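Local coordinates for uncharacterized sugar kinase PH1459 (PDB 3EWM), which probably transfers phosphate from ATP to a sugar, perhaps fructose, as a carbohydrate kinase of the PfkB (ribokinase-like) family, at residues G8-D13 / S54-D59; T143-I148 / E180-L185; F159-R164 / D187-S192. One frame throughout, in Å; residues are numbered along the deposited sequence.

Contact 1 (G8-D13 / S54-D59); sequences GELLID and SKVGND
Gly8 and Ser54 bring their CA atoms within 5.5 Å of each other, and from there the backbones of 8-13 and 54-59 draw apart. What joins them at the close end is a side chain: Ser54 OG donates to Gly8 O at 2.6 Å, lying in the carbonyl plane with a C=O...O angle of 159°. The hydroxyl stands anti to the backbone N of Ser54 (chi1 -166°), which directs it at the facing chain, and a residue as short as serine fits in so narrow a gap. At Gly8 the backbone is bent so that any side chain would collide with the carbonyl oxygen of the residue before. Glycine therefore suits the point where the chain leaves strand 3-7, next to strand 49-57 in the parallel part of the central sheet, and heads for strand 11-16 of the smaller sheet. A large alpha/beta domain with a beta-sheet lid is the ribokinase-type architecture, and 8-13 is one of the links between the two. Leu10 makes the apolar part of the contact: its CB rests 3.2 Å from Ser54 OG, and its CD2 meets Val56 CG1 at 3.6 Å, the two side chains crossing at a slant. Leu10 also touches Leu65 and Leu69 of helix 60-71 and Ala37 of helix 35-45, an oily setting suited to a branched aliphatic residue. Farther along, one water donates to both Leu10 O and Lys55 O, each 2.7 Å away. The Lys55 side chain turns from 8-13 and delivers NZ to Asp116 OD2, in a salt bridge, and to Asn111 O.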
loop_
_atom_site.group_PDB
_atom_site.type_symbol
_atom_site.label_atom_id
_atom_site.label_comp_id
_atom_site.label_asym_id
_atom_site.label_seq_id
_atom_site.Cartn_x
_atom_site.Cartn_y
_atom_site.Cartn_z
ATOM N N GLY A 8 9.682 -13.085 9.567
ATOM C CA GLY A 8 8.430 -12.972 8.837
ATOM C C GLY A 8 8.147 -11.527 8.467
ATOM O O GLY A 8 9.068 -10.737 8.271
ATOM N N GLU A 9 6.860 -11.200 8.417
ATOM C CA GLU A 9 6.382 -9.960 7.867
ATOM C C GLU A 9 6.777 -8.762 8.732
ATOM O O GLU A 9 6.658 -8.791 9.962
ATOM C CB GLU A 9 4.861 -10.016 7.631
ATOM C CG GLU A 9 4.004 -10.070 8.851
ATOM C CD GLU A 9 3.813 -11.463 9.425
ATOM O OE1 GLU A 9 4.601 -12.382 9.101
ATOM O OE2 GLU A 9 2.881 -11.612 10.252
ATOM N N LEU A 10 7.259 -7.733 8.053
ATOM C CA LEU A 10 7.535 -6.442 8.660
ATOM C C LEU A 10 6.953 -5.452 7.698
ATOM O O LEU A 10 7.290 -5.442 6.493
ATOM C CB LEU A 10 9.043 -6.218 8.859
ATOM C CG LEU A 10 9.523 -4.804 9.230
ATOM C CD1 LEU A 10 8.953 -4.328 10.565
ATOM C CD2 LEU A 10 11.068 -4.715 9.221
ATOM N N LEU A 11 6.029 -4.643 8.206
ATOM C CA LEU A 11 5.227 -3.813 7.313
ATOM C C LEU A 11 4.768 -2.531 7.971
ATOM O O LEU A 11 4.863 -2.384 9.194
ATOM C CB LEU A 11 3.999 -4.611 6.814
ATOM C CG LEU A 11 3.150 -5.372 7.854
ATOM C CD1 LEU A 11 2.298 -4.427 8.659
ATOM C CD2 LEU A 11 2.278 -6.423 7.167
ATOM N N ILE A 12 4.247 -1.619 7.145
ATOM C CA ILE A 12 3.533 -0.435 7.612
ATOM C C ILE A 12 2.072 -0.789 7.885
ATOM O O ILE A 12 1.352 -1.276 7.008
ATOM C CB ILE A 12 3.573 0.740 6.566
ATOM C CG1 ILE A 12 5.014 1.109 6.186
ATOM C CG2 ILE A 12 2.779 1.938 7.081
ATOM C CD1 ILE A 12 5.778 1.872 7.302
ATOM N N ASP A 13 1.631 -0.583 9.114
ATOM C CA ASP A 13 0.207 -0.609 9.384
ATOM C C ASP A 13 -0.303 0.794 9.159
ATOM O O ASP A 13 0.159 1.754 9.791
ATOM C CB ASP A 13 -0.108 -1.010 10.829
ATOM C CG ASP A 13 -0.044 -2.506 11.062
ATOM O OD1 ASP A 13 -0.149 -3.271 10.096
ATOM O OD2 ASP A 13 0.080 -2.914 12.224
ATOM N N SER A 54 13.626 -10.092 8.122
ATOM C CA SER A 54 12.547 -9.691 7.270
ATOM C C SER A 54 13.106 -8.986 6.047
ATOM O O SER A 54 14.326 -8.998 5.798
ATOM C CB SER A 54 11.564 -8.790 8.015
ATOM O OG SER A 54 10.375 -8.691 7.259
ATOM N N LYS A 55 12.214 -8.371 5.281
ATOM C CA LYS A 55 12.632 -7.723 4.063
ATOM C C LYS A 55 11.700 -6.559 3.853
ATOM O O LYS A 55 10.473 -6.708 3.954
ATOM C CB LYS A 55 12.559 -8.699 2.877
ATOM C CG LYS A 55 13.484 -8.324 1.722
ATOM C CD LYS A 55 13.499 -9.414 0.679
ATOM C CE LYS A 55 14.358 -9.031 -0.517
ATOM N NZ LYS A 55 14.426 -10.136 -1.513
ATOM N N VAL A 56 12.288 -5.395 3.603
ATOM C CA VAL A 56 11.500 -4.182 3.328
ATOM C C VAL A 56 11.931 -3.652 1.970
ATOM O O VAL A 56 12.900 -4.143 1.381
ATOM C CB VAL A 56 11.698 -3.094 4.427
ATOM C CG1 VAL A 56 11.115 -3.555 5.763
ATOM C CG2 VAL A 56 13.174 -2.738 4.590
ATOM N N GLY A 57 11.216 -2.651 1.474
ATOM C CA GLY A 57 11.597 -2.002 0.241
ATOM C C GLY A 57 12.730 -1.044 0.538
ATOM O O GLY A 57 12.860 -0.522 1.655
ATOM N N ASN A 58 13.552 -0.804 -0.471
ATOM C CA ASN A 58 14.497 0.305 -0.416
ATOM C C ASN A 58 13.704 1.596 -0.637
ATOM O O ASN A 58 13.700 2.185 -1.715
ATOM C CB ASN A 58 15.617 0.133 -1.454
ATOM C CG ASN A 58 16.604 1.292 -1.439
ATOM O OD1 ASN A 58 16.709 2.037 -0.446
ATOM N ND2 ASN A 58 17.339 1.453 -2.542
ATOM N N ASP A 59 12.991 1.997 0.400
ATOM C CA ASP A 59 12.082 3.124 0.323
ATOM C C ASP A 59 11.933 3.756 1.704
ATOM O O ASP A 59 12.439 3.204 2.685
ATOM C CB ASP A 59 10.754 2.724 -0.340
ATOM C CG ASP A 59 10.022 1.581 0.368
ATOM O OD1 ASP A 59 9.878 1.609 1.602
ATOM O OD2 ASP A 59 9.538 0.673 -0.344
HETATM O O HOH W 1 8.218 -5.158 4.021
#

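Contact 2 (T143-I148 / E180-L185); sequences TVMKVI and EESIKL
Met145, modelled as selenomethionine, reaches across from helix 143-148 to Ser182, Leu185 and Glu181 of helix 180-185. The helix axes run in nearly the same direction, 21° apart, and come no nearer than 11.0 Å, so long side chains must span the gap. From CB the chain passes to CG, which stands beside the backbone N, and then bends at both following torsions; neither carbon meets the other helix closely. Contact starts at the selenium, with SE 3.3 Å from Ser182 OG. That hydroxyl is hydrogen-bonded to Val178 O of its own helix, which satisfies it; so short a side chain lets the end of Met145 lie close against this helix. At the tip, the bend swings CE over Leu185, 3.3 Å from its CD1, so the packing is tight here, perhaps slightly strained. CE also touches Glu181 CB at 3.9 Å, using only the aliphatic root of a glutamate whose chain is extended beyond CG. One turn on from Met145, Ile148 CG2 packs 3.8 Å from Leu185 CB, so this leucine receives both residues of the first helix. The pair belongs to the helical layer covering one face of the central sheet: Ile148 also rests on Val128 and Phe130 of strand 127-131 and Ile157 of strand 156-160, while Ser182 lies on Phe130 and on Phe159, seating the two helices side by side over neighbouring parallel strands.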
loop_
_atom_site.group_PDB
_atom_site.type_symbol
_atom_site.label_atom_id
_atom_site.label_comp_id
_atom_site.label_asym_id
_atom_site.label_seq_id
_atom_site.Cartn_x
_atom_site.Cartn_y
_atom_site.Cartn_z
ATOM N N THR A 143 11.143 -20.055 1.591
ATOM C CA THR A 143 12.347 -19.598 2.230
ATOM C C THR A 143 12.233 -19.781 3.742
ATOM O O THR A 143 13.115 -20.377 4.361
ATOM C CB THR A 143 12.649 -18.131 1.875
ATOM O OG1 THR A 143 12.939 -18.034 0.468
ATOM C CG2 THR A 143 13.838 -17.610 2.688
ATOM N N VAL A 144 11.135 -19.290 4.318
ATOM C CA VAL A 144 10.930 -19.387 5.756
ATOM C C VAL A 144 10.848 -20.855 6.156
ATOM O O VAL A 144 11.431 -21.233 7.158
ATOM C CB VAL A 144 9.707 -18.567 6.237
ATOM C CG1 VAL A 144 9.383 -18.809 7.717
ATOM C CG2 VAL A 144 9.976 -17.084 6.018
HETATM N N MSE A 145 10.173 -21.679 5.356
HETATM C CA MSE A 145 10.029 -23.094 5.721
HETATM C C MSE A 145 11.403 -23.750 5.772
HETATM O O MSE A 145 11.689 -24.537 6.665
HETATM C CB MSE A 145 9.088 -23.842 4.774
HETATM C CG MSE A 145 7.608 -23.445 4.916
HETATM SE SE MSE A 145 7.002 -23.545 6.785
HETATM C CE MSE A 145 7.142 -25.453 7.013
ATOM N N LYS A 146 12.257 -23.393 4.818
ATOM C CA LYS A 146 13.645 -23.854 4.830
ATOM C C LYS A 146 14.431 -23.384 6.046
ATOM O O LYS A 146 15.144 -24.162 6.645
ATOM C CB LYS A 146 14.340 -23.481 3.523
ATOM C CG LYS A 146 13.813 -24.341 2.386
ATOM C CD LYS A 146 14.556 -24.127 1.089
ATOM C CE LYS A 146 14.100 -25.185 0.095
ATOM N NZ LYS A 146 12.675 -24.982 -0.298
ATOM N N VAL A 147 14.277 -22.125 6.430
ATOM C CA VAL A 147 14.969 -21.620 7.620
ATOM C C VAL A 147 14.604 -22.449 8.855
ATOM O O VAL A 147 15.477 -22.941 9.588
ATOM C CB VAL A 147 14.686 -20.115 7.838
ATOM C CG1 VAL A 147 15.279 -19.633 9.150
ATOM C CG2 VAL A 147 15.236 -19.288 6.674
ATOM N N ILE A 148 13.304 -22.623 9.051
ATOM C CA ILE A 148 12.771 -23.385 10.170
ATOM C C ILE A 148 13.254 -24.841 10.147
ATOM O O ILE A 148 13.727 -25.340 11.151
ATOM C CB ILE A 148 11.221 -23.312 10.187
ATOM C CG1 ILE A 148 10.749 -21.845 10.203
ATOM C CG2 ILE A 148 10.637 -24.115 11.359
ATOM C CD1 ILE A 148 11.383 -20.945 11.301
ATOM N N GLU A 180 0.064 -27.109 8.771
ATOM C CA GLU A 180 0.375 -28.357 9.439
ATOM C C GLU A 180 1.877 -28.580 9.503
ATOM O O GLU A 180 2.384 -28.968 10.532
ATOM C CB GLU A 180 -0.320 -29.548 8.786
ATOM C CG GLU A 180 -0.166 -30.799 9.613
ATOM C CD GLU A 180 -0.918 -31.955 9.046
ATOM O OE1 GLU A 180 -1.280 -31.916 7.854
ATOM O OE2 GLU A 180 -1.135 -32.908 9.803
ATOM N N GLU A 181 2.588 -28.324 8.410
ATOM C CA GLU A 181 4.032 -28.547 8.422
ATOM C C GLU A 181 4.723 -27.640 9.434
ATOM O O GLU A 181 5.617 -28.083 10.141
ATOM C CB GLU A 181 4.647 -28.398 7.026
ATOM C CG GLU A 181 4.238 -29.515 6.070
ATOM C CD GLU A 181 4.581 -29.219 4.627
ATOM O OE1 GLU A 181 4.384 -30.118 3.777
ATOM O OE2 GLU A 181 5.047 -28.092 4.341
ATOM N N SER A 182 4.265 -26.393 9.514
ATOM C CA SER A 182 4.792 -25.403 10.454
ATOM C C SER A 182 4.521 -25.801 11.889
ATOM O O SER A 182 5.386 -25.696 12.737
ATOM C CB SER A 182 4.156 -24.025 10.196
ATOM O OG SER A 182 4.451 -23.565 8.896
ATOM N N ILE A 183 3.294 -26.235 12.159
ATOM C CA ILE A 183 2.920 -26.641 13.499
ATOM C C ILE A 183 3.782 -27.833 13.921
ATOM O O ILE A 183 4.315 -27.860 15.027
ATOM C CB ILE A 183 1.420 -26.979 13.593
ATOM C CG1 ILE A 183 0.574 -25.693 13.457
ATOM C CG2 ILE A 183 1.146 -27.662 14.921
ATOM C CD1 ILE A 183 -0.928 -25.927 13.196
ATOM N N LYS A 184 3.943 -28.793 13.007
ATOM C CA LYS A 184 4.753 -29.987 13.267
ATOM C C LYS A 184 6.231 -29.670 13.510
ATOM O O LYS A 184 6.909 -30.400 14.224
ATOM C CB LYS A 184 4.567 -31.020 12.152
ATOM C CG LYS A 184 3.227 -31.758 12.275
ATOM C CD LYS A 184 3.044 -32.785 11.180
ATOM C CE LYS A 184 1.944 -33.764 11.547
ATOM N NZ LYS A 184 1.868 -34.883 10.554
ATOM N N LEU A 185 6.702 -28.559 12.951
ATOM C CA LEU A 185 8.071 -28.107 13.167
ATOM C C LEU A 185 8.213 -27.321 14.453
ATOM O O LEU A 185 9.316 -27.174 14.973
ATOM C CB LEU A 185 8.556 -27.253 11.996
ATOM C CG LEU A 185 8.848 -27.959 10.659
ATOM C CD1 LEU A 185 8.716 -26.966 9.550
ATOM C CD2 LEU A 185 10.234 -28.611 10.666
#

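Contact 3 (F159-R164 / D187-S192); sequences FDVNLR and DIVKAS
Phe159 and Val189, and next to them Asp160 and Lys190, pair as parallel strands. Three backbone hydrogen bonds of 2.8 to 2.9 Å hold them: Phe159 N to Ile188 O, Lys190 N to Phe159 O, and Val161 N to Lys190 O. The last is almost straight, with 177° at the hydrogen. CA-H...O contacts from Val189 to Phe159 O and from Asp160 to Lys190 O fill in between. These strands begin and end a beta-alpha-beta unit whose helix, 172-185, covers the Phe159 and Val189 face, where Phe159 lies on Leu179. On the opposite face are the charges. The side chains of Asp160 and Lys190 run alongside each other; Lys190 goes out extended and turns only at its last torsion (chi4 -76°), bringing NZ to 3.4 Å from Asp160 OD1 in a salt bridge whose hydrogen bond is weak. Lys190 binds ATP and lies close to Thr215, another ATP-binding residue. OD1 also takes a weak bond from Asn162 N, so the carboxylate touches the turn beyond its strand as well. With an alanine at Asp160, Lys190 NZ would probably lose its carboxylate mate and be freer to swing at the nucleotide site. Apolar contact is made by Val161, whose CG2 sits 3.8 Å from Ala191 CB and 3.9 Å from Val189 CG1. Ala191 is small enough to let Val161 lie against it; Val161 also touches Leu199 of helix 193-200.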
loop_
_atom_site.group_PDB
_atom_site.type_symbol
_atom_site.label_atom_id
_atom_site.label_comp_id
_atom_site.label_asym_id
_atom_site.label_seq_id
_atom_site.Cartn_x
_atom_site.Cartn_y
_atom_site.Cartn_z
ATOM N N PHE A 159 5.615 -20.790 16.757
ATOM C CA PHE A 159 4.761 -20.490 15.629
ATOM C C PHE A 159 3.429 -19.950 16.135
ATOM O O PHE A 159 2.751 -20.608 16.907
ATOM C CB PHE A 159 4.567 -21.749 14.772
ATOM C CG PHE A 159 3.724 -21.527 13.530
ATOM C CD1 PHE A 159 4.194 -20.749 12.481
ATOM C CD2 PHE A 159 2.462 -22.091 13.422
ATOM C CE1 PHE A 159 3.439 -20.561 11.326
ATOM C CE2 PHE A 159 1.684 -21.906 12.280
ATOM C CZ PHE A 159 2.181 -21.136 11.215
ATOM N N ASP A 160 3.136 -18.715 15.760
ATOM C CA ASP A 160 1.845 -18.101 15.973
ATOM C C ASP A 160 1.034 -18.439 14.729
ATOM O O ASP A 160 1.384 -18.052 13.619
ATOM C CB ASP A 160 2.052 -16.596 16.139
ATOM C CG ASP A 160 0.768 -15.831 16.356
ATOM O OD1 ASP A 160 -0.318 -16.442 16.501
ATOM O OD2 ASP A 160 0.864 -14.587 16.355
ATOM N N VAL A 161 -0.028 -19.209 14.911
ATOM C CA VAL A 161 -0.852 -19.643 13.798
ATOM C C VAL A 161 -1.408 -18.400 13.075
ATOM O O VAL A 161 -1.462 -18.359 11.844
ATOM C CB VAL A 161 -1.980 -20.600 14.292
ATOM C CG1 VAL A 161 -2.941 -20.924 13.183
ATOM C CG2 VAL A 161 -1.354 -21.889 14.880
ATOM N N ASN A 162 -1.788 -17.392 13.851
ATOM C CA ASN A 162 -2.199 -16.090 13.314
ATOM C C ASN A 162 -2.895 -16.247 11.959
ATOM O O ASN A 162 -2.420 -15.743 10.931
ATOM C CB ASN A 162 -0.983 -15.170 13.175
ATOM C CG ASN A 162 -1.367 -13.746 12.828
ATOM O OD1 ASN A 162 -2.522 -13.350 12.975
ATOM N ND2 ASN A 162 -0.410 -12.976 12.341
ATOM N N LEU A 163 -4.019 -16.949 11.955
ATOM C CA LEU A 163 -4.596 -17.339 10.687
ATOM C C LEU A 163 -5.391 -16.203 10.057
ATOM O O LEU A 163 -6.281 -15.638 10.691
ATOM C CB LEU A 163 -5.436 -18.613 10.827
ATOM C CG LEU A 163 -5.779 -19.264 9.482
ATOM C CD1 LEU A 163 -4.572 -19.287 8.511
ATOM C CD2 LEU A 163 -6.311 -20.667 9.699
ATOM N N ARG A 164 -5.042 -15.889 8.807
ATOM C CA ARG A 164 -5.678 -14.841 8.038
ATOM C C ARG A 164 -6.189 -15.464 6.747
ATOM O O ARG A 164 -5.499 -15.466 5.726
ATOM C CB ARG A 164 -4.675 -13.708 7.750
ATOM C CG ARG A 164 -4.148 -13.004 9.002
ATOM C CD ARG A 164 -5.289 -12.347 9.786
ATOM N NE ARG A 164 -4.824 -11.592 10.953
ATOM C CZ ARG A 164 -4.807 -12.054 12.204
ATOM N NH1 ARG A 164 -5.198 -13.303 12.491
ATOM N NH2 ARG A 164 -4.371 -11.264 13.180
ATOM N N ASP A 187 8.088 -26.189 18.334
ATOM C CA ASP A 187 8.107 -26.585 19.735
ATOM C C ASP A 187 6.975 -25.902 20.482
ATOM O O ASP A 187 6.350 -26.498 21.348
ATOM C CB ASP A 187 9.419 -26.150 20.356
ATOM C CG ASP A 187 10.601 -26.844 19.727
ATOM O OD1 ASP A 187 10.831 -28.020 20.075
ATOM O OD2 ASP A 187 11.286 -26.211 18.901
ATOM N N ILE A 188 6.739 -24.641 20.127
ATOM C CA ILE A 188 5.804 -23.784 20.827
ATOM C C ILE A 188 4.818 -23.327 19.790
ATOM O O ILE A 188 5.195 -22.778 18.748
ATOM C CB ILE A 188 6.528 -22.559 21.436
ATOM C CG1 ILE A 188 7.574 -23.013 22.456
ATOM C CG2 ILE A 188 5.535 -21.583 22.060
ATOM C CD1 ILE A 188 8.873 -22.230 22.353
ATOM N N VAL A 189 3.544 -23.568 20.055
ATOM C CA VAL A 189 2.502 -23.119 19.151
ATOM C C VAL A 189 1.530 -22.252 19.930
ATOM O O VAL A 189 1.107 -22.605 21.045
ATOM C CB VAL A 189 1.770 -24.321 18.471
ATOM C CG1 VAL A 189 0.505 -23.862 17.722
ATOM C CG2 VAL A 189 2.717 -25.040 17.527
ATOM N N LYS A 190 1.227 -21.098 19.343
ATOM C CA LYS A 190 0.205 -20.208 19.834
ATOM C C LYS A 190 -0.944 -20.162 18.829
ATOM O O LYS A 190 -0.734 -19.943 17.631
ATOM C CB LYS A 190 0.794 -18.804 20.045
ATOM C CG LYS A 190 -0.232 -17.774 20.444
ATOM C CD LYS A 190 0.409 -16.391 20.568
ATOM C CE LYS A 190 -0.634 -15.312 20.674
ATOM N NZ LYS A 190 -1.286 -15.005 19.381
ATOM N N ALA A 191 -2.165 -20.360 19.325
ATOM C CA ALA A 191 -3.336 -20.319 18.491
ATOM C C ALA A 191 -4.516 -19.868 19.317
ATOM O O ALA A 191 -4.563 -20.132 20.514
ATOM C CB ALA A 191 -3.621 -21.705 17.883
ATOM N N SER A 192 -5.463 -19.191 18.671
ATOM C CA SER A 192 -6.740 -18.896 19.301
ATOM C C SER A 192 -7.569 -20.167 19.318
ATOM O O SER A 192 -7.366 -21.077 18.513
ATOM C CB SER A 192 -7.510 -17.826 18.529
ATOM O OG SER A 192 -7.842 -18.310 17.232
#

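In the fold
Along the chain contact 1 closes before the others open, whereas contacts 2 and 3 interleave: helix 140-151, strand 156-160, helix 172-185 and strand 188-192 follow in turn. Contacts 2 and 3 have centres 12 Å apart and touch directly through Ile183, which packs on Phe159 and Val189, so the helix pair of contact 2 roofs the sheet that contact 3 stitches together. The centre of contact 1 lies about 21 Å from each of theirs. Its strand 49-57 is next to the outermost strand 79-82, whereas contact 3 lies in the middle of the sheet; Glu9 nevertheless approaches Asn162. Contact 3 holds the ATP-binding Lys190 in the alpha/beta domain, while contact 1 lies where that domain passes into the lid.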